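Glucokinase (Leishmania braziliensis MHOM/BR/75/M2904, PDB 6EDI) probably catalyses ATP-dependent phosphorylation of D-glucose to glucose 6-phosphate, as a dimeric kinase of the actin-like ATPase clan, and is captured here in an open conformation. Local coordinates at residues Q61-I69 with L166-L174; P343-V354 with T388-I399. All blocks are in the same frame, centred on the assembly; numbering follows the deposited sequence.

Interaction 1. Residues Q61-I69 with L166-L174; sequences QHDRSGLHI and LALSNAGIL
A Schellman motif at the C-terminal end of helix 157-170 meets the turn that leads into strand 67-75, and the two are joined through Ser65 and Ala171. The backbone N of Ser65 donates to Ala171 O at 2.8 Å. This bond is almost straight (176° at the hydrogen) and lies in the carbonyl plane. Directly beside it the Ala171 methyl presses on the methylene of Ser65, CB to CB 3.5 Å, tighter than ordinary van der Waals contact. The backbone points this CB at Ala171, and with chi1 165° the hydroxyl OG turns from the backbone N toward the carbonyl side and bonds to Ser60 O. The Schellman bonds run from Gly172 N to Ser169 O and from Ile173 N to Leu168 O at 3.0 Å. They turn the chain at Gly172, whose phi is positive, and aim its CA at the carbonyl of Asp63 in a CA-H...O contact of 3.4 Å. Asp63 and Arg64 are poorly ordered, so this outer edge, where Ile173 CD1 lies 4.3 Å from Arg64 CB, is less firmly defined. On the inner side, where strand 67-75 of the first mixed sheet begins, Leu67 lays its CD1 branch against the last turn of the helix. That methyl lies 4.0 Å from Ala171 CB and 3.9 Å from Ala167 O, with Leu168 CD2 more distant at 4.4 Å. Leu402 of helix 399-409 also touches Leu67, and Leu168 packs against Val16. The apolar patch thus gathers edge strand 16-20, strand 67-75 and two helices. Helix 157-170 itself follows strand 152-156, at the other edge of the same sheet.

Interaction 2. Residues P343-V354 with T388-I399; sequences PLTCVLMGDNVV and TTFLRQVSSVNI
Two neighbouring parallel strands of the second mixed sheet, 345-348 and 389-393, pair here in the interior of the chain, joined by a helical beta-alpha-beta crossover. Their short axes run 4.6 Å apart at 21°, and Thr345 to Leu348 sit in register with Thr389 to Arg392. Backbone bonds alternate in the parallel manner: Leu344 O and Cys346 O accept from Thr389 N and Leu391 N, Thr389 O and Leu391 O accept from Cys346 N and Leu348 N, and Leu348 O accepts from Gln393 N. Before the strands, Thr388 OG1 donates to Pro343 O at 2.6 Å. Water 1 bridges Leu344 O and Thr389 OG1, which also bonds to Gly184 N. On the face bearing Cys346, its CB lies over the middle of the Phe390 ring, 3.7 Å from the centroid and 8° off the normal. SG, anti to its backbone N (chi1 173°), stays over the same face nearer CE2. Thr334 and Thr338 of helix 317-341 also touch this ring. At the C-terminal end of strand 389-393, the extended Gln393 side chain links two turns: OE1 takes Gly350 N at 2.9 Å, at the N-cap of helix 351-355, and NE2 donates one hydrogen to Ser395 O at 2.9 Å. Both partners fix the rotation of the amide, while Val354 CG2 leans on Gln393 CG at 3.6 Å. Gln393 O is buried without a polar partner, with Val353 CG1 at 3.7 Å and Val354 CG2 at 3.6 Å as its neighbours.

In the fold
From the N terminus, interaction 1 first closes a loop of 96 residues that carries most of strand 67-75 and strands 110-117 and 152-156 of the first sheet, joining the start of strand 67-75 to the end of helix 157-170. Interaction 2 later closes a shorter, helical loop of 33 residues, so the two lie in series, neither nested nor crossing. Strand 178-182, soon after the first contact, lies beside 389-393 in the second sheet. The centres of interactions 1 and 2 are about 16 Å apart, yet they meet: Leu168 CD1 touches Ile399 CD1 at 3.6 Å, and Leu174 CD2 touches Leu391 CD1 at 3.9 Å. Helix 399-409 runs from interaction 2 to Leu67 and Ile69, tying both sheets.

Interaction 1. Residues Q61-I69 with L166-L174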
# COMPACT_ATOMS: atom_id res chain seq x y z
N GLN A 61 -10.81 -28.68 -9.16
CA GLN A 61 -10.89 -27.92 -10.42
C GLN A 61 -12.29 -27.82 -11.06
O GLN A 61 -12.79 -28.78 -11.64
CB GLN A 61 -9.86 -28.43 -11.44
CG GLN A 61 -10.09 -27.99 -12.91
CD GLN A 61 -10.11 -26.48 -13.11
OE1 GLN A 61 -9.65 -25.71 -12.26
NE2 GLN A 61 -10.66 -26.05 -14.24
N HIS A 62 -12.90 -26.64 -10.92
CA HIS A 62 -14.13 -26.28 -11.63
C HIS A 62 -14.10 -24.76 -11.89
O HIS A 62 -13.04 -24.13 -11.76
CB HIS A 62 -15.38 -26.62 -10.82
CG HIS A 62 -15.21 -27.77 -9.87
ND1 HIS A 62 -14.89 -27.60 -8.54
CD2 HIS A 62 -15.32 -29.11 -10.05
CE1 HIS A 62 -14.81 -28.78 -7.95
NE2 HIS A 62 -15.06 -29.71 -8.85
N ASP A 63 -15.24 -24.19 -12.26
CA ASP A 63 -15.44 -22.73 -12.18
C ASP A 63 -16.35 -22.47 -10.98
O ASP A 63 -16.76 -21.34 -10.69
CB ASP A 63 -15.98 -22.13 -13.48
CG ASP A 63 -16.80 -23.12 -14.29
OD1 ASP A 63 -17.62 -23.84 -13.69
OD2 ASP A 63 -16.60 -23.17 -15.53
N ARG A 64 -16.68 -23.56 -10.31
CA ARG A 64 -17.24 -23.55 -8.96
C ARG A 64 -16.29 -24.44 -8.16
O ARG A 64 -16.63 -25.59 -7.85
CB ARG A 64 -18.65 -24.13 -8.94
CG ARG A 64 -19.41 -24.04 -10.26
CD ARG A 64 -19.53 -25.42 -10.91
NE ARG A 64 -19.96 -26.44 -9.96
CZ ARG A 64 -21.22 -26.71 -9.66
NH1 ARG A 64 -22.21 -26.03 -10.24
NH2 ARG A 64 -21.51 -27.66 -8.78
N SER A 65 -15.12 -23.90 -7.84
CA SER A 65 -13.99 -24.71 -7.37
C SER A 65 -14.29 -25.64 -6.20
O SER A 65 -13.79 -26.77 -6.16
CB SER A 65 -12.77 -23.84 -7.06
OG SER A 65 -11.80 -24.54 -6.29
N GLY A 66 -15.12 -25.20 -5.27
CA GLY A 66 -15.28 -25.93 -4.03
C GLY A 66 -13.97 -25.87 -3.27
O GLY A 66 -12.92 -26.30 -3.76
N LEU A 67 -14.01 -25.30 -2.08
CA LEU A 67 -12.82 -25.22 -1.27
C LEU A 67 -13.13 -26.05 -0.05
O LEU A 67 -14.25 -25.97 0.46
CB LEU A 67 -12.53 -23.77 -0.88
CG LEU A 67 -12.12 -22.86 -2.05
CD1 LEU A 67 -12.15 -21.40 -1.64
CD2 LEU A 67 -10.75 -23.24 -2.55
N HIS A 68 -12.18 -26.87 0.40
CA HIS A 68 -12.39 -27.71 1.57
C HIS A 68 -11.34 -27.40 2.63
O HIS A 68 -10.16 -27.22 2.32
CB HIS A 68 -12.36 -29.20 1.20
CG HIS A 68 -13.48 -29.63 0.30
ND1 HIS A 68 -13.31 -30.54 -0.72
CD2 HIS A 68 -14.79 -29.27 0.26
CE1 HIS A 68 -14.46 -30.72 -1.35
NE2 HIS A 68 -15.37 -29.95 -0.77
N ILE A 69 -11.78 -27.35 3.89
CA ILE A 69 -10.86 -27.18 5.00
C ILE A 69 -11.22 -28.20 6.08
O ILE A 69 -12.39 -28.49 6.31
CB ILE A 69 -10.90 -25.74 5.59
CG1 ILE A 69 -10.69 -24.70 4.49
CG2 ILE A 69 -9.85 -25.56 6.68
CD1 ILE A 69 -10.76 -23.23 4.96
N LEU A 166 -9.49 -13.45 -2.09
CA LEU A 166 -8.88 -13.85 -3.35
C LEU A 166 -9.17 -15.32 -3.62
O LEU A 166 -9.50 -15.71 -4.74
CB LEU A 166 -7.37 -13.64 -3.30
CG LEU A 166 -6.63 -14.20 -4.52
CD1 LEU A 166 -7.07 -13.46 -5.77
CD2 LEU A 166 -5.14 -14.08 -4.32
N ALA A 167 -9.05 -16.14 -2.57
CA ALA A 167 -9.30 -17.57 -2.70
C ALA A 167 -10.72 -17.81 -3.20
O ALA A 167 -10.94 -18.59 -4.13
CB ALA A 167 -9.06 -18.27 -1.40
N LEU A 168 -11.68 -17.13 -2.58
CA LEU A 168 -13.08 -17.26 -2.98
C LEU A 168 -13.28 -16.82 -4.43
O LEU A 168 -14.05 -17.43 -5.18
CB LEU A 168 -13.98 -16.43 -2.07
CG LEU A 168 -14.11 -16.87 -0.61
CD1 LEU A 168 -14.77 -15.79 0.24
CD2 LEU A 168 -14.91 -18.16 -0.56
N SER A 169 -12.59 -15.75 -4.80
CA SER A 169 -12.67 -15.20 -6.14
C SER A 169 -12.15 -16.20 -7.18
O SER A 169 -12.85 -16.50 -8.15
CB SER A 169 -11.87 -13.90 -6.22
OG SER A 169 -12.06 -13.29 -7.48
N ASN A 170 -10.93 -16.70 -6.98
CA ASN A 170 -10.33 -17.65 -7.91
C ASN A 170 -11.15 -18.93 -8.00
O ASN A 170 -11.13 -19.63 -9.01
CB ASN A 170 -8.90 -17.98 -7.50
CG ASN A 170 -7.96 -16.82 -7.71
OD1 ASN A 170 -8.25 -15.91 -8.48
ND2 ASN A 170 -6.82 -16.84 -7.01
N ALA A 171 -11.88 -19.22 -6.93
CA ALA A 171 -12.74 -20.39 -6.90
C ALA A 171 -14.03 -20.20 -7.71
O ALA A 171 -14.74 -21.17 -7.96
CB ALA A 171 -13.07 -20.77 -5.46
N GLY A 172 -14.33 -18.97 -8.09
CA GLY A 172 -15.53 -18.68 -8.87
C GLY A 172 -16.75 -18.53 -7.98
O GLY A 172 -17.88 -18.52 -8.45
N ILE A 173 -16.51 -18.37 -6.68
CA ILE A 173 -17.56 -18.45 -5.67
C ILE A 173 -17.76 -17.13 -4.92
O ILE A 173 -18.47 -17.06 -3.91
CB ILE A 173 -17.26 -19.66 -4.75
CG1 ILE A 173 -18.50 -20.53 -4.64
CG2 ILE A 173 -16.62 -19.28 -3.43
CD1 ILE A 173 -18.92 -20.95 -6.01
N LEU A 174 -17.15 -16.06 -5.43
CA LEU A 174 -17.24 -14.76 -4.75
C LEU A 174 -18.68 -14.30 -4.51
O LEU A 174 -19.01 -13.85 -3.42
CB LEU A 174 -16.45 -13.68 -5.52
CG LEU A 174 -16.32 -12.34 -4.79
CD1 LEU A 174 -15.50 -12.51 -3.53
CD2 LEU A 174 -15.66 -11.28 -5.68

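Interaction 2. Residues P343-V354 with T388-I399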
# COMPACT_ATOMS: atom_id res chain seq x y z
N PRO A 343 -8.18 1.42 -6.35
CA PRO A 343 -8.46 -0.01 -6.49
C PRO A 343 -9.55 -0.28 -7.51
O PRO A 343 -10.43 0.55 -7.71
CB PRO A 343 -8.93 -0.42 -5.07
CG PRO A 343 -9.56 0.84 -4.51
CD PRO A 343 -8.70 1.96 -5.08
N LEU A 344 -9.49 -1.45 -8.14
CA LEU A 344 -10.58 -1.94 -8.99
C LEU A 344 -11.81 -2.18 -8.12
O LEU A 344 -12.95 -1.85 -8.49
CB LEU A 344 -10.17 -3.25 -9.68
CG LEU A 344 -11.13 -3.89 -10.68
CD1 LEU A 344 -11.61 -2.86 -11.71
CD2 LEU A 344 -10.50 -5.13 -11.36
N THR A 345 -11.57 -2.77 -6.96
CA THR A 345 -12.65 -3.10 -6.05
C THR A 345 -12.31 -2.67 -4.64
O THR A 345 -11.13 -2.53 -4.26
CB THR A 345 -12.95 -4.61 -6.03
OG1 THR A 345 -11.78 -5.31 -5.60
CG2 THR A 345 -13.38 -5.10 -7.42
N CYS A 346 -13.34 -2.45 -3.84
CA CYS A 346 -13.16 -2.26 -2.42
C CYS A 346 -14.16 -3.16 -1.74
O CYS A 346 -15.34 -3.17 -2.10
CB CYS A 346 -13.41 -0.81 -2.02
SG CYS A 346 -13.40 -0.53 -0.25
N VAL A 347 -13.68 -3.93 -0.78
CA VAL A 347 -14.51 -4.92 -0.09
C VAL A 347 -14.70 -4.54 1.38
O VAL A 347 -13.73 -4.30 2.11
CB VAL A 347 -13.88 -6.30 -0.15
CG1 VAL A 347 -14.59 -7.25 0.83
CG2 VAL A 347 -13.91 -6.85 -1.57
N LEU A 348 -15.96 -4.51 1.81
CA LEU A 348 -16.27 -4.27 3.21
C LEU A 348 -16.66 -5.62 3.79
O LEU A 348 -17.60 -6.25 3.31
CB LEU A 348 -17.42 -3.27 3.35
CG LEU A 348 -17.18 -1.76 3.17
CD1 LEU A 348 -16.60 -1.45 1.82
CD2 LEU A 348 -18.49 -0.97 3.38
N MET A 349 -15.94 -6.07 4.81
CA MET A 349 -16.17 -7.43 5.30
C MET A 349 -16.08 -7.59 6.82
O MET A 349 -15.94 -6.61 7.56
CB MET A 349 -15.22 -8.39 4.58
CG MET A 349 -13.78 -8.38 5.06
SD MET A 349 -12.77 -9.47 4.03
CE MET A 349 -11.48 -9.97 5.15
N GLY A 350 -16.20 -8.83 7.29
CA GLY A 350 -16.20 -9.09 8.72
C GLY A 350 -17.59 -9.40 9.27
O GLY A 350 -18.60 -9.09 8.64
N ASP A 351 -17.61 -10.00 10.46
CA ASP A 351 -18.87 -10.41 11.11
C ASP A 351 -19.88 -9.26 11.28
O ASP A 351 -21.07 -9.43 11.01
CB ASP A 351 -18.57 -11.04 12.49
CG ASP A 351 -17.65 -12.23 12.40
OD1 ASP A 351 -17.81 -13.05 11.47
OD2 ASP A 351 -16.75 -12.34 13.27
N ASN A 352 -19.40 -8.09 11.70
CA ASN A 352 -20.25 -6.92 11.83
C ASN A 352 -20.91 -6.48 10.54
O ASN A 352 -22.08 -6.13 10.54
CB ASN A 352 -19.51 -5.75 12.47
CG ASN A 352 -19.52 -5.80 13.99
OD1 ASN A 352 -18.52 -5.52 14.64
ND2 ASN A 352 -20.67 -6.18 14.56
N VAL A 353 -20.18 -6.50 9.44
CA VAL A 353 -20.78 -6.10 8.17
C VAL A 353 -21.84 -7.11 7.76
O VAL A 353 -22.90 -6.72 7.26
CB VAL A 353 -19.72 -5.89 7.09
CG1 VAL A 353 -20.32 -6.01 5.68
CG2 VAL A 353 -19.09 -4.54 7.30
N VAL A 354 -21.57 -8.38 7.98
CA VAL A 354 -22.56 -9.42 7.68
C VAL A 354 -23.80 -9.21 8.56
O VAL A 354 -24.94 -9.19 8.08
CB VAL A 354 -22.01 -10.84 7.90
CG1 VAL A 354 -23.14 -11.86 7.92
CG2 VAL A 354 -20.99 -11.19 6.79
N THR A 388 -14.28 2.76 -8.71
CA THR A 388 -14.17 1.56 -7.89
C THR A 388 -15.50 0.86 -7.60
O THR A 388 -16.48 1.50 -7.20
CB THR A 388 -13.44 1.89 -6.55
OG1 THR A 388 -12.13 2.38 -6.84
CG2 THR A 388 -13.33 0.65 -5.66
N THR A 389 -15.53 -0.45 -7.82
CA THR A 389 -16.68 -1.29 -7.51
C THR A 389 -16.61 -1.67 -6.04
O THR A 389 -15.59 -2.19 -5.59
CB THR A 389 -16.65 -2.56 -8.40
OG1 THR A 389 -16.82 -2.18 -9.77
CG2 THR A 389 -17.73 -3.55 -8.00
N PHE A 390 -17.67 -1.39 -5.28
CA PHE A 390 -17.71 -1.74 -3.85
C PHE A 390 -18.52 -3.00 -3.62
O PHE A 390 -19.57 -3.19 -4.24
CB PHE A 390 -18.30 -0.61 -3.00
CG PHE A 390 -17.29 0.42 -2.57
CD1 PHE A 390 -16.55 1.13 -3.51
CD2 PHE A 390 -17.09 0.68 -1.23
CE1 PHE A 390 -15.62 2.08 -3.10
CE2 PHE A 390 -16.18 1.63 -0.81
CZ PHE A 390 -15.44 2.33 -1.74
N LEU A 391 -17.99 -3.85 -2.75
CA LEU A 391 -18.63 -5.12 -2.39
C LEU A 391 -18.78 -5.22 -0.87
O LEU A 391 -18.02 -4.59 -0.13
CB LEU A 391 -17.81 -6.31 -2.90
CG LEU A 391 -17.42 -6.39 -4.38
CD1 LEU A 391 -16.64 -7.68 -4.61
CD2 LEU A 391 -18.64 -6.34 -5.29
N ARG A 392 -19.72 -6.05 -0.44
CA ARG A 392 -20.08 -6.24 0.96
C ARG A 392 -20.16 -7.73 1.25
O ARG A 392 -20.85 -8.44 0.53
CB ARG A 392 -21.51 -5.76 1.13
CG ARG A 392 -21.71 -4.59 1.98
CD ARG A 392 -23.16 -4.27 1.83
NE ARG A 392 -23.95 -5.40 2.28
CZ ARG A 392 -25.11 -5.76 1.74
NH1 ARG A 392 -25.61 -5.06 0.74
NH2 ARG A 392 -25.76 -6.81 2.22
N GLN A 393 -19.54 -8.19 2.33
CA GLN A 393 -19.72 -9.58 2.75
C GLN A 393 -21.14 -9.82 3.25
O GLN A 393 -21.67 -9.03 4.03
CB GLN A 393 -18.72 -9.95 3.85
CG GLN A 393 -18.64 -11.46 4.04
CD GLN A 393 -17.65 -11.88 5.10
OE1 GLN A 393 -16.85 -11.08 5.58
NE2 GLN A 393 -17.71 -13.16 5.49
N VAL A 394 -21.76 -10.93 2.81
CA VAL A 394 -23.10 -11.28 3.26
C VAL A 394 -23.19 -12.65 3.92
O VAL A 394 -24.13 -12.92 4.67
CB VAL A 394 -24.13 -11.21 2.11
CG1 VAL A 394 -24.24 -9.79 1.58
CG2 VAL A 394 -23.76 -12.18 0.98
N SER A 395 -22.23 -13.53 3.64
CA SER A 395 -22.26 -14.89 4.20
C SER A 395 -21.02 -15.11 5.05
O SER A 395 -19.89 -14.86 4.59
CB SER A 395 -22.30 -15.95 3.10
OG SER A 395 -23.21 -15.64 2.06
N SER A 396 -21.21 -15.60 6.27
CA SER A 396 -20.08 -15.88 7.15
C SER A 396 -19.26 -17.04 6.61
O SER A 396 -19.79 -17.91 5.91
CB SER A 396 -20.58 -16.19 8.57
OG SER A 396 -21.13 -15.03 9.15
N VAL A 397 -17.98 -17.05 6.93
CA VAL A 397 -17.07 -18.08 6.41
C VAL A 397 -15.76 -17.95 7.15
O VAL A 397 -15.46 -16.90 7.70
CB VAL A 397 -16.87 -17.94 4.88
CG1 VAL A 397 -16.01 -16.73 4.54
CG2 VAL A 397 -16.26 -19.22 4.31
N ASN A 398 -14.99 -19.04 7.20
CA ASN A 398 -13.71 -18.98 7.88
C ASN A 398 -12.68 -18.37 6.93
O ASN A 398 -11.83 -19.08 6.38
CB ASN A 398 -13.30 -20.37 8.35
CG ASN A 398 -14.25 -20.91 9.40
OD1 ASN A 398 -14.17 -20.53 10.57
ND2 ASN A 398 -15.16 -21.79 8.99
N ILE A 399 -12.81 -17.06 6.74
CA ILE A 399 -12.06 -16.33 5.72
C ILE A 399 -10.57 -16.40 5.98
O ILE A 399 -9.77 -16.49 5.05
CB ILE A 399 -12.54 -14.85 5.59
CG1 ILE A 399 -12.12 -14.28 4.23
CG2 ILE A 399 -12.01 -13.98 6.70
CD1 ILE A 399 -12.85 -14.92 3.12
O HOH W 1 -14.49 -1.10 -10.84